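PDB 4MRU: SusD homolog from Bacteroides thetaiotaomicron, which probably binds mucin O-glycans at the cell surface for uptake, as a member of the SusD-like family of outer-membrane lipoproteins. Local coordinates for residues A81-V86 with L462-E467; A147-Q152 with T470-H475; S392-T397 with Y439-P444; V398-M403 with E413-Q418. All coordinates share one frame; numbering follows the deposited sequence.

Overall arrangement
Helix 81-100 opens at contact 1, where residues 81-86 meet 462-467, which lead into helix 466-471. Further on, residues 147-152 lead into helix 152-173 and meet 470-475 in contact 2. The segments of contacts 1 and 2 alternate, so their loops cross. The two contacts touch, both use helix 466-471, and together they fasten the C-terminal part to the N-terminal helices. Within both long loops, contact 3 joins 392-397, in the loop before helix 408-423, to 439-444, in the loop after helix 427-437. Contact 4 lies within that shorter loop and folds 398-403 onto 413-418 of helix 408-423. Contacts 3 and 4 touch, but the centres of contacts 1 and 4 are about 36 Å apart.

Contact 1: residues A81-V86 with L462-E467; sequences APFTDV and LMYPNE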
# COMPACT_ATOMS: atom_id res chain seq x y z
N ALA A 81 -16.68 3.34 -0.81
CA ALA A 81 -15.89 3.68 0.40
C ALA A 81 -14.47 4.20 0.12
O ALA A 81 -14.08 5.18 0.71
CB ALA A 81 -15.84 2.50 1.36
N PRO A 82 -13.71 3.56 -0.79
CA PRO A 82 -12.34 4.07 -0.99
C PRO A 82 -12.20 5.47 -1.65
O PRO A 82 -11.10 6.00 -1.72
CB PRO A 82 -11.70 3.01 -1.89
CG PRO A 82 -12.59 1.80 -1.75
CD PRO A 82 -13.96 2.37 -1.62
N PHE A 83 -13.28 6.00 -2.19
CA PHE A 83 -13.30 7.31 -2.88
C PHE A 83 -14.15 8.25 -2.10
O PHE A 83 -13.65 9.20 -1.48
CB PHE A 83 -13.82 7.16 -4.33
CG PHE A 83 -13.80 8.46 -5.13
CD1 PHE A 83 -14.87 9.30 -5.08
CD2 PHE A 83 -12.74 8.78 -5.93
CE1 PHE A 83 -14.88 10.49 -5.80
CE2 PHE A 83 -12.72 9.96 -6.64
CZ PHE A 83 -13.79 10.82 -6.58
N THR A 84 -15.45 7.97 -2.08
CA THR A 84 -16.40 8.91 -1.51
C THR A 84 -16.23 9.04 0.02
O THR A 84 -16.23 10.14 0.54
CB THR A 84 -17.84 8.50 -1.81
OG1 THR A 84 -18.04 8.42 -3.24
CG2 THR A 84 -18.85 9.52 -1.21
N ASP A 85 -16.11 7.93 0.74
CA ASP A 85 -15.95 8.02 2.21
C ASP A 85 -14.61 8.63 2.65
O ASP A 85 -14.57 9.45 3.57
CB ASP A 85 -16.14 6.64 2.86
CG ASP A 85 -17.57 6.12 2.68
OD1 ASP A 85 -18.44 6.89 2.26
OD2 ASP A 85 -17.80 4.92 2.92
N VAL A 86 -13.52 8.24 2.01
CA VAL A 86 -12.23 8.83 2.33
C VAL A 86 -12.26 10.35 2.15
O VAL A 86 -11.88 11.08 3.03
CB VAL A 86 -11.07 8.24 1.52
CG1 VAL A 86 -9.78 8.91 1.88
CG2 VAL A 86 -10.92 6.76 1.84
N LEU A 462 -9.08 1.28 -9.75
CA LEU A 462 -10.50 1.12 -9.42
C LEU A 462 -11.35 2.12 -10.21
O LEU A 462 -10.89 3.21 -10.54
CB LEU A 462 -10.80 1.37 -7.94
CG LEU A 462 -10.70 0.27 -6.96
CD1 LEU A 462 -11.29 0.71 -5.60
CD2 LEU A 462 -11.40 -0.98 -7.49
N MSE A 463 -12.61 1.76 -10.41
CA MSE A 463 -13.56 2.57 -11.16
C MSE A 463 -14.21 3.56 -10.25
O MSE A 463 -14.37 3.29 -9.08
CB MSE A 463 -14.65 1.70 -11.79
CG MSE A 463 -14.05 0.72 -12.78
SE MSE A 463 -13.70 -1.00 -11.86
CE MSE A 463 -15.55 -1.69 -11.78
N TYR A 464 -14.57 4.73 -10.77
CA TYR A 464 -15.21 5.76 -9.95
C TYR A 464 -16.57 5.29 -9.47
O TYR A 464 -17.18 4.48 -10.12
CB TYR A 464 -15.37 7.05 -10.72
CG TYR A 464 -14.02 7.69 -11.09
CD1 TYR A 464 -13.11 8.06 -10.12
CD2 TYR A 464 -13.71 7.95 -12.40
CE1 TYR A 464 -11.91 8.69 -10.45
CE2 TYR A 464 -12.50 8.56 -12.76
CZ TYR A 464 -11.62 8.95 -11.79
OH TYR A 464 -10.45 9.57 -12.19
N PRO A 465 -17.00 5.74 -8.30
CA PRO A 465 -18.27 5.23 -7.75
C PRO A 465 -19.46 5.79 -8.51
O PRO A 465 -19.38 6.88 -9.10
CB PRO A 465 -18.26 5.72 -6.29
CG PRO A 465 -17.33 6.84 -6.25
CD PRO A 465 -16.33 6.66 -7.38
N ASN A 466 -20.58 5.08 -8.43
CA ASN A 466 -21.76 5.49 -9.15
C ASN A 466 -22.31 6.86 -8.70
O ASN A 466 -22.96 7.56 -9.48
CB ASN A 466 -22.88 4.45 -9.04
CG ASN A 466 -23.94 4.64 -10.14
OD1 ASN A 466 -23.65 4.49 -11.32
ND2 ASN A 466 -25.14 4.94 -9.74
N GLU A 467 -22.09 7.22 -7.44
CA GLU A 467 -22.44 8.53 -6.91
C GLU A 467 -21.83 9.65 -7.78
O GLU A 467 -22.47 10.66 -8.06
CB GLU A 467 -21.97 8.67 -5.47
CG GLU A 467 -22.75 7.80 -4.47
CD GLU A 467 -22.41 6.29 -4.48
OE1 GLU A 467 -21.52 5.81 -5.23
OE2 GLU A 467 -23.04 5.54 -3.72
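Phe83 turns its CG away from its own backbone N (chi1 -178°), and Tyr464 sets its CG opposite its carbonyl carbon (chi1 -64°). These torsions bring the two rings together beside Pro465. The rings form an offset edge-to-face pair. The edge of Tyr464 is directed at the face of Phe83, with centroids 5.8 Å apart and planes at 73°. The nearest atoms are Phe83 CE2 and Tyr464 CD1, at 4.0 Å. Pro465 adds a CH-pi contact. Pro465 CD lies 4.2 Å from the centroid of the Phe83 ring and sits off-centre. Pro465 CG is 3.7 Å from Phe83 CD1. Pro465 CG also meets the hydroxyl of Thr84, 3.5 Å from OG1. Pro465 therefore touches both Phe83 and Thr84. At the other end, Pro82 CG packs on Leu462 CD1 at 4.2 Å. No hydrogen bond joins the two segments, so the contact rests on apolar and aromatic surfaces. The polar end of Tyr464 is satisfied elsewhere: its OH bonds to the carbonyl O of Pro127. Tyr125 of helix 104-125 gives Phe83 a second edge-to-face partner, and Leu462 packs on Ile124 of that helix. The backbone in 81-85 makes a wider pi-type turn, and the bond from Val86 N to Ala81 O is weak. The arrangement is a buried aromatic-proline cluster. It joins the start of helix 81-100 to the loop before helix 466-471 in this SusD-like, TPR-related helical fold.

Contact 2: residues A147-Q152 with T470-H475; sequences AAYDSQ and TQNSFH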
# COMPACT_ATOMS: atom_id res chain seq x y z
N ALA A 147 -17.01 18.17 -6.58
CA ALA A 147 -15.89 19.02 -7.06
C ALA A 147 -15.16 18.54 -8.33
O ALA A 147 -15.26 17.38 -8.72
CB ALA A 147 -14.87 19.19 -5.94
N ALA A 148 -14.41 19.45 -8.95
CA ALA A 148 -13.63 19.17 -10.13
C ALA A 148 -12.45 18.31 -9.77
O ALA A 148 -11.89 18.45 -8.67
CB ALA A 148 -13.14 20.47 -10.78
N TYR A 149 -12.04 17.49 -10.72
CA TYR A 149 -10.91 16.58 -10.51
C TYR A 149 -9.60 17.13 -11.04
O TYR A 149 -9.59 17.78 -12.05
CB TYR A 149 -11.14 15.26 -11.24
CG TYR A 149 -12.22 14.35 -10.75
CD1 TYR A 149 -13.51 14.78 -10.53
CD2 TYR A 149 -11.97 12.97 -10.59
CE1 TYR A 149 -14.49 13.93 -10.11
CE2 TYR A 149 -12.95 12.11 -10.22
CZ TYR A 149 -14.21 12.59 -9.96
OH TYR A 149 -15.24 11.75 -9.59
N ASP A 150 -8.49 16.89 -10.35
CA ASP A 150 -7.17 17.18 -10.88
C ASP A 150 -6.62 15.95 -11.60
O ASP A 150 -6.85 14.82 -11.18
CB ASP A 150 -6.17 17.52 -9.81
CG ASP A 150 -6.50 18.80 -9.01
OD1 ASP A 150 -7.36 19.60 -9.41
OD2 ASP A 150 -5.86 18.96 -7.93
N SER A 151 -5.79 16.18 -12.61
CA SER A 151 -5.02 15.10 -13.19
C SER A 151 -4.11 14.47 -12.13
O SER A 151 -3.68 15.12 -11.19
CB SER A 151 -4.21 15.59 -14.39
OG SER A 151 -3.09 16.37 -14.02
N GLN A 152 -3.80 13.17 -12.29
CA GLN A 152 -2.89 12.55 -11.34
C GLN A 152 -1.55 13.29 -11.32
O GLN A 152 -0.97 13.50 -10.24
CB GLN A 152 -2.66 11.09 -11.64
CG GLN A 152 -1.74 10.40 -10.66
CD GLN A 152 -1.61 8.90 -10.91
OE1 GLN A 152 -0.93 8.49 -11.85
NE2 GLN A 152 -2.24 8.08 -10.07
N THR A 470 -23.93 10.01 -10.82
CA THR A 470 -25.31 10.51 -10.65
C THR A 470 -25.31 11.95 -10.13
O THR A 470 -26.15 12.72 -10.54
CB THR A 470 -26.17 9.62 -9.70
OG1 THR A 470 -25.57 9.57 -8.41
CG2 THR A 470 -26.27 8.22 -10.23
N GLN A 471 -24.39 12.28 -9.25
CA GLN A 471 -24.40 13.54 -8.52
C GLN A 471 -23.36 14.51 -8.98
O GLN A 471 -23.43 15.67 -8.61
CB GLN A 471 -24.07 13.36 -7.03
CG GLN A 471 -24.65 12.18 -6.29
CD GLN A 471 -26.06 12.37 -5.86
OE1 GLN A 471 -26.32 12.82 -4.74
NE2 GLN A 471 -26.99 12.05 -6.74
N ASN A 472 -22.31 14.04 -9.67
CA ASN A 472 -21.18 14.91 -10.03
C ASN A 472 -20.77 14.75 -11.50
O ASN A 472 -19.59 14.73 -11.82
CB ASN A 472 -20.01 14.64 -9.07
CG ASN A 472 -18.96 15.74 -9.07
OD1 ASN A 472 -19.27 16.90 -9.33
ND2 ASN A 472 -17.73 15.38 -8.69
N SER A 473 -21.77 14.65 -12.37
CA SER A 473 -21.58 14.14 -13.73
C SER A 473 -20.79 15.10 -14.65
O SER A 473 -19.99 14.63 -15.48
CB SER A 473 -22.93 13.83 -14.39
OG SER A 473 -23.70 15.00 -14.50
N PHE A 474 -20.94 16.41 -14.50
CA PHE A 474 -20.08 17.35 -15.25
C PHE A 474 -18.57 17.15 -14.93
O PHE A 474 -17.72 16.93 -15.83
CB PHE A 474 -20.54 18.78 -14.98
CG PHE A 474 -19.76 19.84 -15.71
CD1 PHE A 474 -18.59 20.34 -15.17
CD2 PHE A 474 -20.21 20.36 -16.93
CE1 PHE A 474 -17.85 21.31 -15.82
CE2 PHE A 474 -19.49 21.35 -17.58
CZ PHE A 474 -18.30 21.82 -17.02
N HIS A 475 -18.24 17.23 -13.66
CA HIS A 475 -16.86 17.03 -13.21
C HIS A 475 -16.37 15.59 -13.51
O HIS A 475 -15.24 15.39 -13.97
CB HIS A 475 -16.75 17.34 -11.74
CG HIS A 475 -16.95 18.78 -11.41
ND1 HIS A 475 -16.33 19.80 -12.10
CD2 HIS A 475 -17.67 19.38 -10.43
CE1 HIS A 475 -16.65 20.96 -11.55
NE2 HIS A 475 -17.47 20.73 -10.54
O HOH W 1 -13.27 17.33 -13.17
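This is a surface contact between a loop and a helix junction. Ala147 and Ala148 lie on the loop that leads to helix 152-173, and they pack against His475 near the start of helix 473-486. The imidazole lies with one face over the peptide link between the two alanines. Ala148 N is 3.5 Å above the ring plane, over its centre, while Ala147 C is offset toward the rim. The methyl group of Ala148 also reaches the ring, with CB 3.5 Å from His475 ND1. The first torsion of His475 (chi1 -67°) keeps CG beside its backbone N and directs the imidazole to the loop, where its face meets this peptide. A direct hydrogen bond holds the same peptide. Asn472 ND2 donates to Ala147 O at 3.2 Å, nearly straight at 169°. The acceptor lies in the amide plane of Asn472, but the donor is tilted 27° from the carbonyl plane. In the SusD-like fold, Asn472 is the residue between helices 466-471 and 473-486. It leaves helical geometry after the first and takes the N-cap position of the second, although its side chain makes no capping bond. Its ND2 also donates to Glu468. Tyr149 OH bonds to the same Glu468 carboxylate oxygen, so one acidic group holds a side chain from each segment. The Tyr149 ring meets Asn472 ND2 at its edge, with CE1 3.8 Å from that nitrogen. A water bridges the backbones: it accepts from Tyr149 N at 2.7 Å and donates to His475 O at 2.9 Å.

Contact 3: residues S392-T397 with Y439-P444; sequences SPANIT and YPKLLP. With EDO (1,2-ethanediol), chain H.
Pro393 presses its ring against Leu443 and its carbonyl against Lys441. Pro393 CB lies 3.7 Å from Leu443 CD2. Two torsions of the leucine together (chi1 -63°, chi2 179°) carry this methyl to the proline. One residue before Leu442, Lys441 CB sits 3.4 Å from Pro393 O. Lys441 holds CG anti to the carbonyl carbon (chi1 -58°) and is extended beyond it. Its chain runs alongside Ala394, with CD 4.3 Å from Ala394 CB. Both segments are irregular loops of the SusD-like fold. One comes before helix 408-423 and the other follows helix 427-437, so the contact ties the two ends of this helical pair. Tyr267 of helix 262-270 packs on Pro393 and Ala394, and its OH bonds to Lys441 O. No direct hydrogen bond crosses between the loops, but two waters bridge them. The extended lysine chain takes NZ to one of them, which accepts from Asn395 N and, at 3.1 Å, from Lys441 NZ. The other donates to Pro393 O and, at 2.9 Å, to Leu442 O. An ethanediol, probably left from crystallisation, also donates from its O2 to Leu442 O, at 2.7 Å.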
# COMPACT_ATOMS: atom_id res chain seq x y z
N SER A 392 4.08 -22.34 -9.85
CA SER A 392 4.68 -21.28 -9.14
C SER A 392 4.48 -19.94 -9.85
O SER A 392 4.58 -19.86 -11.04
CB SER A 392 6.19 -21.56 -9.02
OG SER A 392 6.79 -20.47 -8.39
N PRO A 393 4.34 -18.84 -9.10
CA PRO A 393 4.19 -17.52 -9.71
C PRO A 393 5.49 -16.92 -10.26
O PRO A 393 5.42 -16.03 -11.11
CB PRO A 393 3.69 -16.65 -8.56
CG PRO A 393 4.19 -17.33 -7.33
CD PRO A 393 4.16 -18.79 -7.64
N ALA A 394 6.65 -17.38 -9.77
CA ALA A 394 7.94 -16.77 -10.12
C ALA A 394 9.08 -17.69 -9.80
O ALA A 394 8.92 -18.66 -9.03
CB ALA A 394 8.12 -15.45 -9.36
N ASN A 395 10.26 -17.39 -10.33
CA ASN A 395 11.44 -18.15 -9.94
C ASN A 395 12.48 -17.29 -9.21
O ASN A 395 13.51 -17.78 -8.83
CB ASN A 395 12.04 -18.86 -11.14
CG ASN A 395 12.72 -17.92 -12.11
OD1 ASN A 395 12.66 -16.69 -11.99
ND2 ASN A 395 13.41 -18.51 -13.06
N ILE A 396 12.14 -16.03 -8.94
CA ILE A 396 13.03 -15.10 -8.25
C ILE A 396 13.49 -15.61 -6.88
O ILE A 396 12.70 -16.03 -6.05
CB ILE A 396 12.40 -13.68 -8.09
CG1 ILE A 396 13.44 -12.63 -7.62
CG2 ILE A 396 11.21 -13.70 -7.15
CD1 ILE A 396 14.55 -12.37 -8.61
N THR A 397 14.79 -15.56 -6.66
CA THR A 397 15.37 -15.97 -5.38
C THR A 397 15.74 -14.79 -4.56
O THR A 397 15.79 -13.64 -5.04
CB THR A 397 16.63 -16.81 -5.61
OG1 THR A 397 17.59 -16.00 -6.26
CG2 THR A 397 16.35 -18.05 -6.48
N TYR A 439 6.23 -6.39 -10.42
CA TYR A 439 6.66 -7.30 -9.39
C TYR A 439 6.00 -7.05 -8.01
O TYR A 439 5.48 -5.97 -7.74
CB TYR A 439 8.17 -7.19 -9.21
CG TYR A 439 8.95 -7.24 -10.51
CD1 TYR A 439 8.80 -8.30 -11.40
CD2 TYR A 439 9.90 -6.25 -10.80
CE1 TYR A 439 9.52 -8.36 -12.59
CE2 TYR A 439 10.61 -6.28 -11.98
CZ TYR A 439 10.41 -7.34 -12.87
OH TYR A 439 11.14 -7.39 -14.01
N PRO A 440 5.93 -8.10 -7.18
CA PRO A 440 6.21 -9.46 -7.57
C PRO A 440 5.21 -9.96 -8.61
O PRO A 440 4.09 -9.44 -8.73
CB PRO A 440 6.04 -10.23 -6.27
CG PRO A 440 4.90 -9.49 -5.61
CD PRO A 440 5.14 -8.04 -5.94
N LYS A 441 5.59 -10.97 -9.37
CA LYS A 441 4.68 -11.68 -10.21
C LYS A 441 3.69 -12.43 -9.32
O LYS A 441 4.07 -13.05 -8.36
CB LYS A 441 5.41 -12.63 -11.14
CG LYS A 441 6.44 -11.93 -12.02
CD LYS A 441 7.23 -13.01 -12.76
CE LYS A 441 8.28 -12.42 -13.66
NZ LYS A 441 9.13 -13.53 -14.18
N LEU A 442 2.41 -12.28 -9.64
CA LEU A 442 1.33 -12.89 -8.90
C LEU A 442 0.55 -13.89 -9.77
O LEU A 442 0.57 -13.84 -11.01
CB LEU A 442 0.37 -11.80 -8.46
CG LEU A 442 0.92 -10.69 -7.59
CD1 LEU A 442 -0.14 -9.57 -7.41
CD2 LEU A 442 1.37 -11.29 -6.27
N LEU A 443 -0.20 -14.77 -9.11
CA LEU A 443 -1.00 -15.75 -9.76
C LEU A 443 -2.22 -15.09 -10.39
O LEU A 443 -2.89 -14.25 -9.76
CB LEU A 443 -1.46 -16.82 -8.75
CG LEU A 443 -0.37 -17.66 -8.08
CD1 LEU A 443 -0.96 -18.66 -7.10
CD2 LEU A 443 0.43 -18.41 -9.12
N PRO A 444 -2.56 -15.53 -11.60
CA PRO A 444 -3.73 -14.91 -12.25
C PRO A 444 -5.02 -15.34 -11.56
O PRO A 444 -5.09 -16.40 -10.96
CB PRO A 444 -3.67 -15.45 -13.68
CG PRO A 444 -3.01 -16.79 -13.54
CD PRO A 444 -1.95 -16.57 -12.45
C1 EDO H . -1.56 -10.81 -13.17
O1 EDO H . -0.68 -10.34 -12.16
C2 EDO H . -0.86 -11.89 -13.98
O2 EDO H . -0.80 -13.10 -13.24
O HOH W 2 2.78 -15.28 -12.31
O HOH W 3 10.54 -14.78 -11.70

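Contact 4: residues V398-M403 with E413-Q418; sequences VKWNEM and ERIITQ. With EDO (1,2-ethanediol), chain L.
Arg414 lies across the backbone of residues 398-401, at the heart of a loop-on-helix contact in the SusD-like fold. The loop precedes helix 408-423 and folds back on it. This is the tight, buried part. The arginine CG stands between its backbone N and carbonyl carbon (chi1 55°), and the chain bends at chi3. Lys399 O thereby lies over one face of the guanidinium, 3.1 Å from Arg414 CZ, and its angles to the N-H groups are poor for hydrogen bonds. The hydrogen bonds go elsewhere: NE to Thr397 O, and NH1 to Asn411 and, as a salt bridge, to Glu410. Trp400 flanks the arginine chain, with CE3 4.1 Å from Arg414 CD. The edge of its indole meets Ile415: Trp400 CZ3 lies 4.0 Å from Ile415 CG1. Val398 CG2 touches Gln418 NE2 at 3.6 Å, and that amide nitrogen bonds to Tyr371. The looser side holds Lys399. Its CB points away from the helix, and its amine instead grips both hydroxyls of an ethanediol, probably from the crystallisation liquor. Its side chain is about 4 Å from that of Asn373, a residue seen to bind magnesium in this protein, and about 5 Å from a magnesium ion. Farther along, Asn401 forms an Asx turn: its OD1 accepts from Met403 N at 2.9 Å.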
# COMPACT_ATOMS: atom_id res chain seq x y z
N VAL A 398 16.06 -15.04 -3.30
CA VAL A 398 16.46 -13.96 -2.38
C VAL A 398 17.88 -13.46 -2.64
O VAL A 398 18.14 -12.25 -2.61
CB VAL A 398 16.38 -14.38 -0.91
CG1 VAL A 398 16.81 -13.22 -0.01
CG2 VAL A 398 14.97 -14.84 -0.56
N LYS A 399 18.79 -14.38 -2.92
CA LYS A 399 20.21 -14.02 -3.03
C LYS A 399 20.47 -12.98 -4.15
O LYS A 399 20.10 -13.18 -5.32
CB LYS A 399 21.07 -15.27 -3.22
CG LYS A 399 22.59 -15.05 -3.20
CD LYS A 399 23.35 -16.36 -3.34
CE LYS A 399 24.85 -16.20 -3.19
NZ LYS A 399 25.39 -15.35 -4.29
N TRP A 400 21.17 -11.92 -3.79
CA TRP A 400 21.53 -10.83 -4.73
C TRP A 400 22.32 -11.34 -5.95
O TRP A 400 23.19 -12.20 -5.83
CB TRP A 400 22.31 -9.73 -3.99
CG TRP A 400 22.61 -8.52 -4.83
CD1 TRP A 400 23.78 -8.24 -5.49
CD2 TRP A 400 21.71 -7.45 -5.12
NE1 TRP A 400 23.65 -7.06 -6.17
CE2 TRP A 400 22.40 -6.55 -5.94
CE3 TRP A 400 20.39 -7.18 -4.77
CZ2 TRP A 400 21.81 -5.36 -6.40
CZ3 TRP A 400 19.82 -5.97 -5.19
CH2 TRP A 400 20.52 -5.09 -6.00
N ASN A 401 21.97 -10.82 -7.12
CA ASN A 401 22.66 -11.18 -8.35
C ASN A 401 23.79 -10.19 -8.50
O ASN A 401 23.56 -9.02 -8.71
CB ASN A 401 21.73 -11.15 -9.55
CG ASN A 401 22.41 -11.61 -10.84
OD1 ASN A 401 23.59 -11.35 -11.06
ND2 ASN A 401 21.65 -12.23 -11.71
N GLU A 402 25.01 -10.67 -8.43
CA GLU A 402 26.21 -9.79 -8.37
C GLU A 402 26.51 -9.07 -9.67
O GLU A 402 27.43 -8.24 -9.73
CB GLU A 402 27.42 -10.62 -7.94
CG GLU A 402 27.32 -11.24 -6.54
CD GLU A 402 27.22 -10.24 -5.40
OE1 GLU A 402 27.67 -9.06 -5.52
OE2 GLU A 402 26.74 -10.65 -4.32
N MSE A 403 25.76 -9.38 -10.74
CA MSE A 403 25.87 -8.61 -11.97
C MSE A 403 25.29 -7.23 -11.76
O MSE A 403 25.49 -6.36 -12.59
CB MSE A 403 25.10 -9.25 -13.10
CG MSE A 403 25.59 -10.62 -13.51
SE MSE A 403 27.27 -10.30 -14.46
CE MSE A 403 28.16 -12.00 -13.99
N GLU A 413 13.30 -7.09 -9.42
CA GLU A 413 12.30 -8.07 -9.05
C GLU A 413 12.50 -8.55 -7.59
O GLU A 413 11.52 -8.59 -6.84
CB GLU A 413 12.30 -9.25 -10.02
CG GLU A 413 11.25 -10.31 -9.68
CD GLU A 413 11.18 -11.44 -10.65
OE1 GLU A 413 12.09 -11.55 -11.55
OE2 GLU A 413 10.24 -12.28 -10.48
N ARG A 414 13.72 -8.86 -7.17
CA ARG A 414 13.94 -9.27 -5.78
C ARG A 414 13.79 -8.08 -4.80
O ARG A 414 13.24 -8.27 -3.73
CB ARG A 414 15.27 -10.04 -5.57
CG ARG A 414 16.55 -9.39 -6.01
CD ARG A 414 17.74 -10.22 -5.54
NE ARG A 414 17.63 -11.60 -5.97
CZ ARG A 414 17.96 -12.04 -7.19
NH1 ARG A 414 18.42 -11.20 -8.12
NH2 ARG A 414 17.80 -13.30 -7.51
N ILE A 415 14.23 -6.87 -5.17
CA ILE A 415 14.03 -5.72 -4.30
C ILE A 415 12.52 -5.55 -4.03
O ILE A 415 12.08 -5.44 -2.91
CB ILE A 415 14.60 -4.43 -4.90
CG1 ILE A 415 16.14 -4.49 -4.93
CG2 ILE A 415 14.09 -3.20 -4.15
CD1 ILE A 415 16.77 -3.42 -5.75
N ILE A 416 11.70 -5.60 -5.07
CA ILE A 416 10.30 -5.34 -4.92
C ILE A 416 9.61 -6.53 -4.26
O ILE A 416 8.68 -6.37 -3.42
CB ILE A 416 9.64 -5.03 -6.28
CG1 ILE A 416 10.19 -3.74 -6.92
CG2 ILE A 416 8.13 -4.92 -6.11
CD1 ILE A 416 10.02 -2.46 -6.12
N THR A 417 10.05 -7.73 -4.58
CA THR A 417 9.48 -8.93 -3.92
C THR A 417 9.72 -8.89 -2.41
O THR A 417 8.81 -9.12 -1.61
CB THR A 417 10.06 -10.21 -4.50
OG1 THR A 417 9.64 -10.32 -5.86
CG2 THR A 417 9.56 -11.44 -3.75
N GLN A 418 10.95 -8.59 -2.03
CA GLN A 418 11.27 -8.47 -0.59
C GLN A 418 10.54 -7.29 0.09
O GLN A 418 10.08 -7.40 1.22
CB GLN A 418 12.78 -8.41 -0.40
CG GLN A 418 13.41 -9.77 -0.63
CD GLN A 418 12.90 -10.81 0.37
OE1 GLN A 418 12.80 -10.55 1.60
NE2 GLN A 418 12.73 -12.00 -0.10
C1 EDO L . 23.72 -16.51 -7.52
O1 EDO L . 23.92 -15.21 -6.90
C2 EDO L . 24.93 -17.43 -7.43
O2 EDO L . 25.41 -17.61 -6.08